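Local coordinates for protein Rho guanine nucleotide exchange factor 11 (Homo sapiens, PDB 5JHH) that probably activates Rho-family GTPases by promoting exchange of bound GDP for GTP, through a catalytic DH domain followed by a PH domain, at residues F332-S337 with P342-L347. Numbering follows the deposited sequence.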
loop_
_atom_site.group_PDB
_atom_site.type_symbol
_atom_site.label_atom_id
_atom_site.label_comp_id
_atom_site.label_asym_id
_atom_site.label_seq_id
_atom_site.Cartn_x
_atom_site.Cartn_y
_atom_site.Cartn_z
ATOM N N PHE A 332 -4.346 -12.851 26.538
ATOM C CA PHE A 332 -4.765 -12.343 27.853
ATOM C C PHE A 332 -4.126 -10.992 28.140
ATOM O O PHE A 332 -2.952 -10.749 27.837
ATOM C CB PHE A 332 -4.315 -13.287 28.976
ATOM C CG PHE A 332 -4.917 -14.681 28.919
ATOM C CD1 PHE A 332 -6.261 -14.881 28.692
ATOM C CD2 PHE A 332 -4.130 -15.786 29.140
ATOM C CE1 PHE A 332 -6.792 -16.155 28.665
ATOM C CE2 PHE A 332 -4.665 -17.080 29.149
ATOM C CZ PHE A 332 -5.993 -17.260 28.903
ATOM N N ILE A 333 -4.895 -10.135 28.776
ATOM C CA ILE A 333 -4.340 -8.976 29.393
ATOM C C ILE A 333 -4.568 -9.059 30.896
ATOM O O ILE A 333 -5.700 -9.196 31.372
ATOM C CB ILE A 333 -4.947 -7.704 28.828
ATOM C CG1 ILE A 333 -4.704 -7.674 27.313
ATOM C CG2 ILE A 333 -4.350 -6.486 29.532
ATOM C CD1 ILE A 333 -5.438 -6.567 26.596
ATOM N N ILE A 334 -3.464 -8.955 31.627
ATOM C CA ILE A 334 -3.433 -9.152 33.055
ATOM C C ILE A 334 -3.084 -7.836 33.722
ATOM O O ILE A 334 -1.985 -7.328 33.533
ATOM C CB ILE A 334 -2.375 -10.190 33.390
ATOM C CG1 ILE A 334 -2.609 -11.444 32.538
ATOM C CG2 ILE A 334 -2.373 -10.469 34.883
ATOM C CD1 ILE A 334 -1.704 -12.608 32.866
ATOM N N CYS A 335 -4.025 -7.283 34.482
ATOM C CA CYS A 335 -3.834 -5.995 35.139
ATOM C C CYS A 335 -3.002 -6.215 36.375
ATOM O O CYS A 335 -3.268 -7.139 37.140
ATOM C CB CYS A 335 -5.173 -5.400 35.539
ATOM S SG CYS A 335 -6.416 -5.397 34.224
ATOM N N THR A 336 -2.003 -5.371 36.571
ATOM C CA THR A 336 -0.986 -5.629 37.577
ATOM C C THR A 336 -1.070 -4.722 38.787
ATOM O O THR A 336 -0.294 -4.881 39.733
ATOM C CB THR A 336 0.401 -5.474 36.968
ATOM O OG1 THR A 336 0.544 -4.149 36.430
ATOM C CG2 THR A 336 0.580 -6.479 35.873
ATOM N N SER A 337 -1.978 -3.751 38.736
ATOM C CA SER A 337 -2.284 -2.917 39.890
ATOM C C SER A 337 -2.834 -3.788 41.011
ATOM O O SER A 337 -3.766 -4.573 40.783
ATOM C CB SER A 337 -3.346 -1.883 39.513
ATOM O OG SER A 337 -4.020 -1.421 40.660
ATOM N N PRO A 342 -8.890 -9.196 40.009
ATOM C CA PRO A 342 -8.290 -10.548 39.993
ATOM C C PRO A 342 -8.534 -11.301 38.673
ATOM O O PRO A 342 -7.898 -12.334 38.416
ATOM C CB PRO A 342 -8.981 -11.275 41.161
ATOM C CG PRO A 342 -9.594 -10.195 41.987
ATOM C CD PRO A 342 -9.927 -9.070 41.048
ATOM N N GLN A 343 -9.458 -10.792 37.854
ATOM C CA GLN A 343 -9.685 -11.340 36.517
ATOM C C GLN A 343 -8.838 -10.705 35.379
ATOM O O GLN A 343 -8.442 -9.521 35.372
ATOM C CB GLN A 343 -11.173 -11.345 36.147
ATOM C CG GLN A 343 -12.049 -12.208 37.051
ATOM C CD GLN A 343 -12.829 -11.399 38.096
ATOM O OE1 GLN A 343 -12.445 -10.287 38.482
ATOM N NE2 GLN A 343 -13.943 -11.959 38.544
ATOM N N ILE A 344 -8.541 -11.591 34.448
ATOM C CA ILE A 344 -7.770 -11.317 33.277
ATOM C C ILE A 344 -8.777 -10.982 32.209
ATOM O O ILE A 344 -9.831 -11.612 32.170
ATOM C CB ILE A 344 -7.019 -12.608 32.893
ATOM C CG1 ILE A 344 -5.818 -12.783 33.835
ATOM C CG2 ILE A 344 -6.613 -12.625 31.429
ATOM C CD1 ILE A 344 -5.216 -14.174 33.833
ATOM N N TYR A 345 -8.443 -10.017 31.352
ATOM C CA TYR A 345 -9.206 -9.751 30.130
ATOM C C TYR A 345 -8.787 -10.754 29.099
ATOM O O TYR A 345 -7.591 -10.860 28.773
ATOM C CB TYR A 345 -8.918 -8.368 29.586
ATOM C CG TYR A 345 -9.427 -7.246 30.452
ATOM C CD1 TYR A 345 -8.780 -6.881 31.623
ATOM C CD2 TYR A 345 -10.548 -6.535 30.080
ATOM C CE1 TYR A 345 -9.239 -5.808 32.384
ATOM C CE2 TYR A 345 -11.000 -5.459 30.820
ATOM C CZ TYR A 345 -10.353 -5.097 31.974
ATOM O OH TYR A 345 -10.852 -4.020 32.698
ATOM N N GLU A 346 -9.753 -11.519 28.608
ATOM C CA GLU A 346 -9.451 -12.540 27.616
ATOM C C GLU A 346 -10.019 -12.042 26.306
ATOM O O GLU A 346 -11.237 -11.821 26.208
ATOM C CB GLU A 346 -10.065 -13.911 27.966
ATOM C CG GLU A 346 -9.815 -14.976 26.886
ATOM C CD GLU A 346 -10.298 -16.370 27.257
ATOM O OE1 GLU A 346 -10.935 -16.501 28.337
ATOM O OE2 GLU A 346 -10.040 -17.332 26.469
ATOM N N LEU A 347 -9.148 -11.864 25.306
ATOM C CA LEU A 347 -9.557 -11.216 24.075
ATOM C C LEU A 347 -9.325 -12.132 22.904
ATOM O O LEU A 347 -8.314 -12.875 22.867
ATOM C CB LEU A 347 -8.820 -9.896 23.921
ATOM C CG LEU A 347 -9.278 -8.847 24.938
ATOM C CD1 LEU A 347 -8.349 -7.657 24.878
ATOM C CD2 LEU A 347 -10.707 -8.384 24.692
#
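Ile333 and Tyr345 face each other as an antiparallel hydrogen-bonded pair, and the two bonds between them illustrate how a single residue pair can satisfy four backbone polar groups. Ile333 N gives a nearly straight bond to Tyr345 O (2.8 Å, 170° at the hydrogen), while Tyr345 N returns a more bent one to Ile333 O at 2.9 Å. Each oxygen also receives a CA-H contact, Tyr345 O from Phe332 CA and Ile333 O from Ile344 CA.

The side chains sort onto two faces. On the buried one, Ile333 CD1 touches Leu347 CD1 at 3.6 Å, and Cys335 SG lies 3.4 Å from Tyr345 CE1, a sulfur-aromatic contact at the ring edge. The hydroxyl of that tyrosine is satisfied by the carbonyl oxygen of Ser311, and Leu314 of strand 313-315 packs against Ile333, Cys335 and Tyr345 alike.

On the other face, Phe332 spans two neighbours. Its CB lies 3.4 Å from Ile344 CG2, and its ring edge runs alongside the extended chain of Glu346, Phe332 CE1 coming within 3.7 Å of Glu346 CG. Glu346 runs out fully extended (chi1 177°, CG pointing opposite the backbone N), which carries its carboxylate past the ring, the two planes 72° apart, to a salt bridge with Arg263. Replacing Phe332 with an alanine would probably open a gap beside the methylenes of Glu346 and the CG2 methyl of Ile344, leaving the glutamate chain steered mainly by its salt bridge. Ile334 and Ile344 lie side by side, CG1 to CG1.

Arg322 and Leu320 of strand 319-323 take up backbone bonds of Phe332 and Ile334, and Arg263 those of Glu346. Such two-sided pairing is characteristic of a beta hairpin within a larger sheet, here the last hairpin before the C-terminal helix 352-368 of the PH-domain fold.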